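Long-range contacts in fructose-2,6-bisphosphatase TIGAR B (Danio rerio, PDB 3E9D), which probably hydrolyses fructose-2,6-bisphosphate, and fructose-1,6-bisphosphate as well, so lowering glycolysis and favouring the pentose phosphate pathway: residues A[1-5]-A[171-176]; A[21-25]-A[88-92]; A[46-52]-A[73-79]; A[128-132]-A[186-190]; A[163-169]-A[242-246]. One frame throughout, in Å; residues are numbered along the deposited sequence.

Interaction 1: residues A[1-5]-A[171-176]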
# COMPACT_ATOMS: atom_id res chain seq x y z
N MET A 1 6.54 20.37 7.18
CA MET A 1 7.85 20.28 7.89
C MET A 1 8.58 18.93 7.75
O MET A 1 9.80 18.90 7.82
CB MET A 1 7.73 20.70 9.35
CG MET A 1 6.68 19.99 10.16
SD MET A 1 6.68 20.67 11.85
CE MET A 1 5.36 21.85 11.76
N LEU A 2 7.84 17.84 7.56
CA LEU A 2 8.47 16.57 7.20
C LEU A 2 8.00 16.08 5.84
O LEU A 2 6.79 16.03 5.57
CB LEU A 2 8.23 15.48 8.26
CG LEU A 2 8.84 14.10 7.93
CD1 LEU A 2 10.38 14.12 7.95
CD2 LEU A 2 8.30 13.03 8.87
N THR A 3 8.95 15.72 4.99
CA THR A 3 8.66 15.11 3.70
C THR A 3 9.17 13.68 3.75
O THR A 3 10.32 13.45 4.12
CB THR A 3 9.35 15.84 2.55
OG1 THR A 3 8.79 17.14 2.42
CG2 THR A 3 9.16 15.08 1.20
N PHE A 4 8.32 12.73 3.37
CA PHE A 4 8.74 11.32 3.32
C PHE A 4 8.06 10.58 2.17
O PHE A 4 6.96 10.96 1.74
CB PHE A 4 8.51 10.61 4.68
CG PHE A 4 7.05 10.38 5.02
CD1 PHE A 4 6.41 9.21 4.63
CD2 PHE A 4 6.34 11.34 5.76
CE1 PHE A 4 5.06 8.99 4.94
CE2 PHE A 4 4.98 11.13 6.09
CZ PHE A 4 4.35 9.94 5.68
N ALA A 5 8.76 9.57 1.65
CA ALA A 5 8.24 8.71 0.60
C ALA A 5 7.55 7.52 1.23
O ALA A 5 7.96 7.03 2.30
CB ALA A 5 9.39 8.23 -0.30
N ALA A 171 11.89 9.72 -5.34
CA ALA A 171 12.46 9.63 -4.00
C ALA A 171 13.96 9.92 -3.98
O ALA A 171 14.63 9.73 -2.95
CB ALA A 171 12.15 8.26 -3.36
N GLN A 172 14.48 10.42 -5.09
CA GLN A 172 15.93 10.62 -5.25
C GLN A 172 16.54 11.46 -4.12
O GLN A 172 17.59 11.12 -3.60
CB GLN A 172 16.28 11.22 -6.63
CG GLN A 172 15.91 10.33 -7.83
CD GLN A 172 14.54 10.66 -8.41
OE1 GLN A 172 13.70 11.27 -7.75
NE2 GLN A 172 14.31 10.23 -9.65
N ASN A 173 15.86 12.53 -3.73
CA ASN A 173 16.33 13.32 -2.59
C ASN A 173 15.34 13.31 -1.42
O ASN A 173 15.14 14.31 -0.73
CB ASN A 173 16.71 14.74 -3.05
CG ASN A 173 17.77 14.71 -4.16
OD1 ASN A 173 18.93 14.36 -3.92
ND2 ASN A 173 17.35 15.05 -5.38
N VAL A 174 14.72 12.15 -1.20
CA VAL A 174 13.81 11.99 -0.07
C VAL A 174 14.36 10.85 0.80
O VAL A 174 14.04 9.69 0.57
CB VAL A 174 12.36 11.73 -0.55
CG1 VAL A 174 11.39 11.63 0.62
CG2 VAL A 174 11.90 12.83 -1.53
N PRO A 175 15.24 11.17 1.76
CA PRO A 175 15.88 10.13 2.57
C PRO A 175 14.93 9.39 3.51
O PRO A 175 15.15 8.21 3.80
CB PRO A 175 16.95 10.89 3.37
CG PRO A 175 16.52 12.34 3.36
CD PRO A 175 15.78 12.52 2.06
N VAL A 176 13.87 10.05 3.98
CA VAL A 176 12.90 9.39 4.86
C VAL A 176 11.90 8.60 4.00
O VAL A 176 11.23 9.16 3.13
CB VAL A 176 12.20 10.39 5.83
CG1 VAL A 176 11.21 9.64 6.72
CG2 VAL A 176 13.24 11.11 6.70
O HOH W 1 12.86 12.82 3.62

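Interaction 2: residues A[21-25]-A[88-92]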
# COMPACT_ATOMS: atom_id res chain seq x y z
N LEU A 21 -9.84 -17.59 -5.65
CA LEU A 21 -10.67 -17.66 -4.45
C LEU A 21 -10.49 -16.39 -3.62
O LEU A 21 -9.38 -15.88 -3.53
CB LEU A 21 -10.29 -18.88 -3.61
CG LEU A 21 -10.26 -20.23 -4.33
CD1 LEU A 21 -9.84 -21.32 -3.37
CD2 LEU A 21 -11.64 -20.51 -4.91
N LEU A 22 -11.56 -15.89 -3.01
CA LEU A 22 -11.49 -14.68 -2.19
C LEU A 22 -10.66 -14.88 -0.93
O LEU A 22 -10.91 -15.81 -0.15
CB LEU A 22 -12.87 -14.19 -1.78
CG LEU A 22 -13.56 -13.13 -2.62
CD1 LEU A 22 -14.91 -12.88 -1.99
CD2 LEU A 22 -12.74 -11.82 -2.71
N GLN A 23 -9.68 -14.00 -0.74
CA GLN A 23 -8.79 -14.11 0.41
C GLN A 23 -8.84 -12.86 1.30
O GLN A 23 -8.36 -11.81 0.90
CB GLN A 23 -7.36 -14.37 -0.08
CG GLN A 23 -6.55 -15.28 0.85
CD GLN A 23 -5.16 -15.56 0.32
OE1 GLN A 23 -4.39 -16.25 0.97
NE2 GLN A 23 -4.81 -15.00 -0.81
N GLY A 24 -9.41 -12.98 2.49
CA GLY A 24 -9.62 -11.82 3.35
C GLY A 24 -8.81 -11.89 4.63
O GLY A 24 -7.60 -12.03 4.59
N GLN A 25 -9.49 -11.80 5.77
CA GLN A 25 -8.81 -11.73 7.06
C GLN A 25 -8.76 -13.05 7.79
O GLN A 25 -8.02 -13.19 8.76
CB GLN A 25 -9.50 -10.71 7.98
CG GLN A 25 -9.74 -9.37 7.33
CD GLN A 25 -10.37 -8.35 8.28
OE1 GLN A 25 -10.48 -8.59 9.47
NE2 GLN A 25 -10.76 -7.21 7.73
N ARG A 88 -4.58 -5.03 7.27
CA ARG A 88 -5.16 -6.30 6.81
C ARG A 88 -6.12 -6.08 5.66
O ARG A 88 -6.70 -5.00 5.50
CB ARG A 88 -5.86 -7.07 7.95
CG ARG A 88 -7.15 -6.40 8.51
CD ARG A 88 -7.54 -7.05 9.88
NE ARG A 88 -8.78 -6.47 10.41
CZ ARG A 88 -8.85 -5.36 11.15
NH1 ARG A 88 -7.75 -4.65 11.45
NH2 ARG A 88 -10.03 -4.94 11.59
N GLU A 89 -6.30 -7.14 4.88
CA GLU A 89 -7.19 -7.11 3.74
C GLU A 89 -8.64 -6.84 4.17
O GLU A 89 -9.03 -7.15 5.29
CB GLU A 89 -7.11 -8.47 3.02
CG GLU A 89 -7.99 -8.58 1.74
CD GLU A 89 -7.71 -7.48 0.71
OE1 GLU A 89 -7.78 -6.28 1.08
OE2 GLU A 89 -7.41 -7.80 -0.47
N ARG A 90 -9.42 -6.25 3.27
CA ARG A 90 -10.86 -6.16 3.43
C ARG A 90 -11.46 -7.50 3.86
O ARG A 90 -11.14 -8.55 3.28
CB ARG A 90 -11.50 -5.69 2.12
CG ARG A 90 -13.01 -5.58 2.20
CD ARG A 90 -13.55 -4.84 0.98
NE ARG A 90 -14.97 -4.62 1.16
CZ ARG A 90 -15.78 -4.15 0.22
NH1 ARG A 90 -15.31 -3.83 -0.99
NH2 ARG A 90 -17.07 -4.01 0.50
N GLY A 91 -12.31 -7.47 4.88
CA GLY A 91 -12.99 -8.69 5.32
C GLY A 91 -14.10 -9.07 4.36
O GLY A 91 -14.88 -8.22 3.93
N PHE A 92 -14.18 -10.36 4.03
CA PHE A 92 -15.23 -10.85 3.12
C PHE A 92 -16.22 -11.80 3.78
O PHE A 92 -17.07 -12.36 3.09
CB PHE A 92 -14.61 -11.48 1.85
CG PHE A 92 -13.86 -10.49 1.00
CD1 PHE A 92 -14.56 -9.53 0.27
CD2 PHE A 92 -12.48 -10.47 0.97
CE1 PHE A 92 -13.88 -8.58 -0.49
CE2 PHE A 92 -11.78 -9.51 0.20
CZ PHE A 92 -12.48 -8.58 -0.51
O HOH W 2 -12.35 -12.00 5.50
O HOH W 3 -12.26 -6.03 10.10

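Interaction 3: residues A[46-52]-A[73-79]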
# COMPACT_ATOMS: atom_id res chain seq x y z
N LEU A 46 13.91 -3.23 -5.39
CA LEU A 46 13.97 -2.18 -4.38
C LEU A 46 15.26 -2.20 -3.54
O LEU A 46 15.35 -1.49 -2.54
CB LEU A 46 12.75 -2.30 -3.44
CG LEU A 46 11.36 -2.23 -4.08
CD1 LEU A 46 10.27 -2.67 -3.06
CD2 LEU A 46 11.12 -0.82 -4.68
N LYS A 47 16.25 -3.01 -3.96
CA LYS A 47 17.41 -3.34 -3.12
C LYS A 47 18.30 -2.16 -2.76
O LYS A 47 18.97 -2.20 -1.73
CB LYS A 47 18.25 -4.48 -3.73
CG LYS A 47 19.13 -4.09 -4.92
CD LYS A 47 19.97 -5.31 -5.34
CE LYS A 47 20.84 -5.11 -6.58
NZ LYS A 47 20.87 -3.75 -7.15
N ASP A 48 18.30 -1.13 -3.61
CA ASP A 48 19.17 0.03 -3.42
C ASP A 48 18.47 1.18 -2.68
O ASP A 48 19.04 2.27 -2.57
CB ASP A 48 19.72 0.55 -4.76
CG ASP A 48 20.50 -0.53 -5.53
OD1 ASP A 48 21.50 -1.05 -4.98
OD2 ASP A 48 20.10 -0.87 -6.66
N LEU A 49 17.26 0.94 -2.20
CA LEU A 49 16.54 1.95 -1.41
C LEU A 49 16.73 1.71 0.07
O LEU A 49 16.68 0.57 0.52
CB LEU A 49 15.04 1.96 -1.73
CG LEU A 49 14.73 2.34 -3.18
CD1 LEU A 49 13.30 1.92 -3.60
CD2 LEU A 49 14.97 3.83 -3.41
N HIS A 50 16.94 2.78 0.83
CA HIS A 50 16.92 2.67 2.28
C HIS A 50 15.51 2.94 2.80
O HIS A 50 15.00 4.07 2.74
CB HIS A 50 17.93 3.63 2.92
CG HIS A 50 18.00 3.55 4.41
ND1 HIS A 50 18.36 4.63 5.19
CD2 HIS A 50 17.75 2.53 5.27
CE1 HIS A 50 18.33 4.28 6.47
NE2 HIS A 50 17.96 3.01 6.54
N PHE A 51 14.86 1.89 3.27
CA PHE A 51 13.60 2.05 3.98
C PHE A 51 13.89 2.28 5.45
O PHE A 51 14.38 1.40 6.13
CB PHE A 51 12.71 0.83 3.76
CG PHE A 51 12.38 0.57 2.31
CD1 PHE A 51 11.58 1.47 1.60
CD2 PHE A 51 12.89 -0.55 1.65
CE1 PHE A 51 11.26 1.25 0.26
CE2 PHE A 51 12.58 -0.79 0.30
CZ PHE A 51 11.77 0.10 -0.40
N THR A 52 13.63 3.51 5.92
CA THR A 52 13.81 3.88 7.33
C THR A 52 12.73 3.27 8.20
O THR A 52 12.90 3.13 9.40
CB THR A 52 13.78 5.42 7.50
OG1 THR A 52 12.57 5.93 6.90
CG2 THR A 52 14.99 6.08 6.82
N ASN A 73 17.34 -6.44 0.54
CA ASN A 73 17.72 -5.03 0.57
C ASN A 73 19.14 -4.82 1.07
O ASN A 73 19.58 -5.48 2.01
CB ASN A 73 16.75 -4.27 1.47
CG ASN A 73 16.86 -2.78 1.30
OD1 ASN A 73 17.62 -2.13 2.01
ND2 ASN A 73 16.13 -2.23 0.33
N LEU A 74 19.85 -3.89 0.46
CA LEU A 74 21.26 -3.64 0.79
C LEU A 74 21.47 -2.57 1.87
O LEU A 74 22.60 -2.34 2.30
CB LEU A 74 22.04 -3.25 -0.48
CG LEU A 74 22.04 -4.27 -1.63
CD1 LEU A 74 22.75 -3.71 -2.86
CD2 LEU A 74 22.71 -5.55 -1.17
N HIS A 75 20.38 -1.91 2.31
CA HIS A 75 20.50 -0.74 3.21
C HIS A 75 19.68 -0.81 4.48
O HIS A 75 19.89 0.00 5.38
CB HIS A 75 20.13 0.55 2.49
CG HIS A 75 20.89 0.76 1.23
ND1 HIS A 75 22.16 1.31 1.21
CD2 HIS A 75 20.60 0.43 -0.05
CE1 HIS A 75 22.61 1.32 -0.04
NE2 HIS A 75 21.68 0.80 -0.82
N SER A 76 18.75 -1.76 4.58
CA SER A 76 17.71 -1.58 5.59
C SER A 76 17.69 -2.64 6.69
O SER A 76 16.68 -2.81 7.36
CB SER A 76 16.34 -1.46 4.93
OG SER A 76 16.37 -0.52 3.86
N SER A 77 18.82 -3.30 6.91
CA SER A 77 18.92 -4.38 7.90
C SER A 77 18.64 -3.96 9.35
O SER A 77 18.21 -4.78 10.16
CB SER A 77 20.29 -5.08 7.81
OG SER A 77 21.34 -4.15 7.97
N ALA A 78 18.89 -2.70 9.68
CA ALA A 78 18.62 -2.17 11.02
C ALA A 78 17.15 -1.72 11.20
O ALA A 78 16.73 -1.40 12.32
CB ALA A 78 19.59 -1.02 11.35
N THR A 79 16.37 -1.69 10.12
CA THR A 79 14.97 -1.25 10.20
C THR A 79 14.07 -2.35 10.76
O THR A 79 14.04 -3.44 10.23
CB THR A 79 14.45 -0.80 8.83
OG1 THR A 79 15.25 0.31 8.37
CG2 THR A 79 13.00 -0.37 8.91
O HOH W 4 22.59 0.18 -3.09
O HOH W 5 17.89 1.20 8.68

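Interaction 4: residues A[128-132]-A[186-190]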
# COMPACT_ATOMS: atom_id res chain seq x y z
N VAL A 128 -13.23 -0.27 5.52
CA VAL A 128 -11.84 -0.41 5.07
C VAL A 128 -11.14 0.95 5.00
O VAL A 128 -10.00 1.11 5.47
CB VAL A 128 -11.74 -1.16 3.71
CG1 VAL A 128 -10.26 -1.31 3.30
CG2 VAL A 128 -12.41 -2.50 3.80
N LYS A 129 -11.80 1.95 4.42
CA LYS A 129 -11.22 3.29 4.31
C LYS A 129 -10.93 3.93 5.68
O LYS A 129 -9.88 4.58 5.86
CB LYS A 129 -12.12 4.20 3.48
CG LYS A 129 -11.49 5.56 3.16
CD LYS A 129 -12.53 6.56 2.61
CE LYS A 129 -13.03 6.16 1.24
NZ LYS A 129 -13.92 7.21 0.64
N THR A 130 -11.86 3.76 6.63
CA THR A 130 -11.62 4.20 8.00
C THR A 130 -10.34 3.58 8.59
O THR A 130 -9.57 4.28 9.25
CB THR A 130 -12.85 3.90 8.88
OG1 THR A 130 -13.95 4.69 8.39
CG2 THR A 130 -12.59 4.23 10.35
N ARG A 131 -10.10 2.29 8.33
CA ARG A 131 -8.86 1.64 8.77
C ARG A 131 -7.60 2.30 8.18
O ARG A 131 -6.61 2.54 8.90
CB ARG A 131 -8.87 0.14 8.45
CG ARG A 131 -9.83 -0.66 9.33
CD ARG A 131 -9.46 -2.14 9.33
NE ARG A 131 -9.85 -2.88 8.11
CZ ARG A 131 -9.00 -3.35 7.20
NH1 ARG A 131 -7.69 -3.14 7.31
NH2 ARG A 131 -9.45 -4.07 6.18
N PHE A 132 -7.64 2.58 6.88
CA PHE A 132 -6.53 3.29 6.24
C PHE A 132 -6.33 4.70 6.82
O PHE A 132 -5.19 5.10 7.07
CB PHE A 132 -6.69 3.36 4.72
CG PHE A 132 -5.53 4.05 4.02
CD1 PHE A 132 -4.25 3.52 4.09
CD2 PHE A 132 -5.73 5.23 3.30
CE1 PHE A 132 -3.17 4.14 3.46
CE2 PHE A 132 -4.67 5.85 2.64
CZ PHE A 132 -3.38 5.31 2.72
N PHE A 186 -7.59 -3.64 -0.01
CA PHE A 186 -7.19 -2.54 0.89
C PHE A 186 -6.39 -1.43 0.18
O PHE A 186 -6.67 -0.23 0.36
CB PHE A 186 -6.35 -3.09 2.04
CG PHE A 186 -5.96 -2.04 3.04
CD1 PHE A 186 -6.80 -1.74 4.11
CD2 PHE A 186 -4.74 -1.37 2.92
CE1 PHE A 186 -6.44 -0.76 5.06
CE2 PHE A 186 -4.37 -0.39 3.85
CZ PHE A 186 -5.22 -0.10 4.93
N ILE A 187 -5.39 -1.82 -0.61
CA ILE A 187 -4.55 -0.87 -1.32
C ILE A 187 -5.37 -0.07 -2.33
O ILE A 187 -5.19 1.13 -2.46
CB ILE A 187 -3.30 -1.56 -2.00
CG1 ILE A 187 -2.27 -1.99 -0.94
CG2 ILE A 187 -2.66 -0.64 -3.02
CD1 ILE A 187 -1.27 -3.09 -1.43
N ARG A 188 -6.27 -0.75 -3.04
CA ARG A 188 -7.10 -0.08 -4.03
C ARG A 188 -7.95 0.99 -3.38
O ARG A 188 -8.01 2.13 -3.86
CB ARG A 188 -8.01 -1.06 -4.78
CG ARG A 188 -8.49 -0.49 -6.11
CD ARG A 188 -9.17 -1.58 -6.94
NE ARG A 188 -9.51 -1.08 -8.28
CZ ARG A 188 -10.27 -1.73 -9.15
NH1 ARG A 188 -10.78 -2.91 -8.82
NH2 ARG A 188 -10.52 -1.19 -10.35
N ILE A 189 -8.59 0.62 -2.27
CA ILE A 189 -9.41 1.56 -1.52
C ILE A 189 -8.56 2.72 -0.99
O ILE A 189 -8.98 3.89 -1.05
CB ILE A 189 -10.22 0.83 -0.41
CG1 ILE A 189 -11.30 -0.05 -1.07
CG2 ILE A 189 -10.87 1.85 0.57
CD1 ILE A 189 -11.84 -1.22 -0.18
N SER A 190 -7.36 2.41 -0.49
CA SER A 190 -6.44 3.41 0.07
C SER A 190 -5.93 4.40 -0.98
O SER A 190 -5.90 5.61 -0.73
CB SER A 190 -5.25 2.72 0.74
OG SER A 190 -5.71 1.89 1.81

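Interaction 5: residues A[163-169]-A[242-246]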
# COMPACT_ATOMS: atom_id res chain seq x y z
N ILE A 163 10.65 11.11 -12.82
CA ILE A 163 10.14 9.76 -13.04
C ILE A 163 10.82 9.25 -14.29
O ILE A 163 10.47 9.67 -15.41
CB ILE A 163 8.59 9.75 -13.20
CG1 ILE A 163 7.93 10.27 -11.92
CG2 ILE A 163 8.09 8.34 -13.51
CD1 ILE A 163 6.54 10.76 -12.10
N ALA A 164 11.80 8.39 -14.11
CA ALA A 164 12.60 7.89 -15.21
C ALA A 164 12.32 6.41 -15.47
O ALA A 164 12.98 5.80 -16.30
CB ALA A 164 14.09 8.10 -14.92
N GLY A 165 11.34 5.85 -14.76
CA GLY A 165 11.02 4.42 -14.87
C GLY A 165 12.00 3.57 -14.07
O GLY A 165 12.27 2.44 -14.44
N LEU A 166 12.53 4.13 -12.98
CA LEU A 166 13.49 3.44 -12.13
C LEU A 166 12.94 3.29 -10.71
O LEU A 166 12.00 3.99 -10.33
CB LEU A 166 14.83 4.17 -12.08
CG LEU A 166 15.48 4.52 -13.43
CD1 LEU A 166 16.77 5.31 -13.21
CD2 LEU A 166 15.72 3.26 -14.27
N ALA A 167 13.53 2.38 -9.94
CA ALA A 167 13.05 2.06 -8.59
C ALA A 167 13.04 3.26 -7.64
O ALA A 167 12.22 3.30 -6.74
CB ALA A 167 13.82 0.89 -8.00
N ASP A 168 13.93 4.22 -7.85
CA ASP A 168 13.98 5.41 -6.98
C ASP A 168 13.16 6.61 -7.48
O ASP A 168 13.28 7.70 -6.90
CB ASP A 168 15.44 5.82 -6.66
CG ASP A 168 16.22 6.31 -7.89
OD1 ASP A 168 15.78 6.10 -9.05
OD2 ASP A 168 17.30 6.92 -7.68
N ASP A 169 12.32 6.43 -8.50
CA ASP A 169 11.49 7.53 -9.01
C ASP A 169 10.80 8.31 -7.88
O ASP A 169 10.14 7.73 -7.01
CB ASP A 169 10.42 7.05 -10.00
CG ASP A 169 10.99 6.65 -11.38
OD1 ASP A 169 12.17 6.96 -11.70
OD2 ASP A 169 10.25 6.00 -12.14
N VAL A 242 3.44 9.25 -7.46
CA VAL A 242 4.61 9.08 -8.35
C VAL A 242 4.34 7.99 -9.39
O VAL A 242 4.41 8.24 -10.59
CB VAL A 242 5.92 8.80 -7.56
CG1 VAL A 242 7.15 8.70 -8.47
CG2 VAL A 242 6.14 9.89 -6.47
N PHE A 243 4.00 6.78 -8.93
CA PHE A 243 3.59 5.70 -9.82
C PHE A 243 2.63 4.77 -9.07
O PHE A 243 2.62 4.75 -7.82
CB PHE A 243 4.79 4.94 -10.44
CG PHE A 243 5.81 4.41 -9.43
CD1 PHE A 243 5.60 3.20 -8.77
CD2 PHE A 243 7.00 5.11 -9.17
CE1 PHE A 243 6.54 2.67 -7.86
CE2 PHE A 243 7.97 4.61 -8.26
CZ PHE A 243 7.74 3.39 -7.61
N ILE A 244 1.80 4.06 -9.83
CA ILE A 244 0.75 3.21 -9.25
C ILE A 244 0.79 1.84 -9.92
O ILE A 244 0.83 1.74 -11.16
CB ILE A 244 -0.68 3.81 -9.45
CG1 ILE A 244 -0.80 5.25 -8.93
CG2 ILE A 244 -1.78 2.90 -8.81
CD1 ILE A 244 -0.79 5.38 -7.44
N ASN A 245 0.76 0.80 -9.09
CA ASN A 245 0.70 -0.61 -9.54
C ASN A 245 1.77 -1.00 -10.56
O ASN A 245 1.51 -1.75 -11.51
CB ASN A 245 -0.70 -0.93 -10.09
CG ASN A 245 -1.78 -0.78 -9.03
OD1 ASN A 245 -1.49 -0.72 -7.83
ND2 ASN A 245 -3.03 -0.76 -9.48
N ARG A 246 2.98 -0.49 -10.35
CA ARG A 246 4.11 -0.80 -11.22
C ARG A 246 4.55 -2.27 -11.04
O ARG A 246 4.65 -2.76 -9.92
CB ARG A 246 5.27 0.16 -10.93
CG ARG A 246 6.52 -0.12 -11.74
CD ARG A 246 7.63 0.86 -11.45
NE ARG A 246 7.35 2.21 -11.94
CZ ARG A 246 8.22 3.22 -11.86
NH1 ARG A 246 9.43 3.03 -11.31
NH2 ARG A 246 7.89 4.42 -12.36

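Interaction 1: residues A[1-5]-A[171-176]
Val-176 meets Phe-4 and Ala-5 where the loop ahead of strand 177-182 comes alongside strand 2-10. Its CG1 touches CB of Phe-4 at 3.5 Å. This branch stands opposite the backbone N of Val-176 (chi1 -180°) and reaches the base of the phenylalanine. The other branch, CG2, comes within 4.3 Å of Leu-2 CD1. The ring of Phe-4 leads away from the loop, with CG lodged between the backbone N and the carbonyl carbon (chi1 70°). There it lies nearly parallel to the ring of Phe-225 and against helix 125-146.

Val-174 packs on the backbone of the strand. Its CG1 sits 3.5 Å from Ala-5 N and also near CA of Phe-4. The same methyl meets CG2 of Thr-3, and these two side chains cross at about a right angle. Val-174 ends a type I turn that begins at Ala-171, whose CB lies 4.1 Å from Ala-5 CB.

One direct hydrogen bond joins the backbones: Ala-5 N gives to Val-176 O over 2.9 Å, with 164° at the hydrogen. A water takes the next place, donating to Thr-3 O at 2.7 Å and accepting from Val-176 N at 3.0 Å. The methyl contacts carry little directional information. The one bond and the water probably do most to align the two segments, and the parallel pairing of the two strands starts here.

Interaction 2: residues A[21-25]-A[88-92]
Gln-25 reaches from one active-site loop to another, touching Arg-88 and Glu-89 in the histidine phosphatase fold. Its extended side chain presents both ends of the amide. OE1 takes a weak hydrogen bond from Arg-88 NE at 2.9 Å. The oxygen lies at the guanidinium edge, in plane, while the amide is turned 88° to it. NE2 gives to Glu-89 O at 3.0 Å, in the carbonyl plane. A water joins NE2 to Arg-88 NH2. A second water bridges the backbones, accepting from Gln-25 N and from Phe-92 N, each at 2.9 Å.

The apolar half is Leu-22 on Phe-92. CD2 of Leu-22 stands 3.8 Å from the ring centroid, 7° off the normal, a CH-pi contact. CA of Gly-24 lies at the ring edge.

Glu-89, the inferred proton donor/acceptor, rests its CG 3.4 Å from Gln-23 O. Its OE1 accepts from Arg-90 N at 2.7 Å. Gln-23, whose side chain is about 4 Å from that of His-11, bonds through NE2 to Thr-14 OG1. Arg-88 NH1 bonds to Pro-85 O. These loops lie beside a bound phosphate ion, which probably marks the pocket. Phe-186 N bonds to Glu-89 OE1 and Ala-185 N to OE2.

Interaction 3: residues A[46-52]-A[73-79]
Asn-73 points its amide into the turn made by residues 46-49. Its CG lies opposite the backbone N (chi1 -166°), and this brings ND2 to Leu-49 O at 2.9 Å. The bond lies in both the amide plane and the carbonyl plane. The other end, OD1, is held from opposite faces of its plane by His-75 N at 2.8 Å and Ser-76 OG at 2.8 Å. Three bonds hold the amide in its rotation. The Phe-51 ring passes near ND2, its plane inclined at 45° to the amide.

Ser-76 OG serves both segments. It accepts from Phe-51 N at 2.9 Å while donating a hydrogen bond to Asn-73 OD1. Farther along, Thr-79 OG1 donates to Phe-51 O at 2.6 Å, in the carbonyl plane.

His-50 and His-75 cross at a slant, CB to CB at 3.8 Å. The His-50 ring has Ser-76 OG at its edge, and a water in its plane links NE2 to Thr-79 OG1.

At the other end Leu-74 runs beside Lys-47, both pointing the same way. Leu-74 N bonds to Lys-47 O at 2.9 Å.

Outside the pair, Phe-51 meets His-177 edge-to-face. Asn-73 forms an Asx turn. The whole joins two helix-to-strand loops at one end of an alpha/beta fold, leading into the neighbouring parallel strands 53-56 and 81-83.

Interaction 4: residues A[128-132]-A[186-190]
Ser-190 overlaps the ring of Phe-132, its CB lying over the ring centre 3.4 Å from the centroid and 5° off the normal. OG comes closer to single ring atoms, 3.1 Å from Phe-132 CG. It is also tied down: it donates to Phe-186 O of its own helix at 2.7 Å. That oxygen takes Ser-190 N as well, from the opposite face of its plane.

Phe-186 stands next to this pair. Its CZ meets CB of Phe-132 at 3.8 Å, and the two ring planes are 81° apart. The axes of segments 128-132 and 186-190, on helices 125-146 and 184-197, cross at -75° and come within 9.3 Å. Both helices pack beside the central sheet of the histidine phosphatase fold, where Ile-187 touches Ile-8 of strand 2-10.

Val-128 fits between two residues of the other helix. Its CG1 lies 3.6 Å from Phe-186 CD1 and 3.8 Å from Ile-189 CD1. CG2 of Ile-189 also rests on CB of Lys-129, whose NZ reaches Asp-197.

The bent side chain of Arg-131 brings NH1 to 3.5 Å from Phe-186 CE1. Its charge is matched by Glu-123, and NH1 also bonds to Arg-88 O.

Interaction 5: residues A[163-169]-A[242-246]
The last strand of the sheet, 233-246, carries an arginine that anchors the loop 163-169: Arg-246 meets Asp-169 end-on. NH2 and NH1 both grip OD2, as a salt bridge. NH2 lies 2.8 Å from Asp-169 OD2, on its anti lone pair, at 156° at the hydrogen. NH1 is 3.2 Å from the same Asp-169 OD2 and comes from above the carboxylate plane. The carboxylate and guanidinium planes are perpendicular. NH1 also gives to Leu-166 O at 2.9 Å; the oxygen lies in the guanidinium plane, but NH1 stands above the carbonyl plane.

Backbone N-H groups of the loop also hold the carboxylate. Asp-169 OD1 accepts from Ala-164 N at 2.8 Å and from Leu-166 N at 3.1 Å, on opposite faces. Asp-169 is thus fixed in rotation, and the N-H groups probably help stabilise its negative charge.

Arg-246 leaves its backbone extended and bends at chi3 (-70°). This lays the guanidinium over one face of the Phe-243 ring, with CZ 3.5 Å above the ring plane, offset toward the rim. The ring edge, at CE2, meets Asp-169 CB at 3.9 Å. Beside them Ile-163 CG1 touches Val-242 CG1 at 3.9 Å, a small apolar patch.

Tyr-45 OH is a further partner of NH1. The strand has a classic bulge at Val-242 and Phe-243, opposite Arg-222, and a G1 beta bulge at Asn-245 and Arg-246, opposite Ile-220. The arrangement is an Asp-Arg salt bridge fastening a loop to the edge strand of the sheet.

How the interactions relate
Interactions 1 and 4 are buried and mostly apolar. The first opens a parallel strand pair, and the second crosses two helices beside the sheet. Interactions 2, 3 and 5 are partly buried and more polar. In 2 and 3, polar side chains bond to loop backbones. Interaction 5 relies on a charged pair plus one backbone bond, and it alone has a salt bridge across its segments. Interaction 2 holds the active-site loops and touches interaction 4 through its loop residues 88 and 89. Interaction 3 lies at the other end of the molecule, with centres about 29 Å from interaction 2. It touches interaction 1 through Thr-52 and interaction 5 through Leu-49. Interactions 1 and 5 share the loop before strand 177-182, but reach different strands.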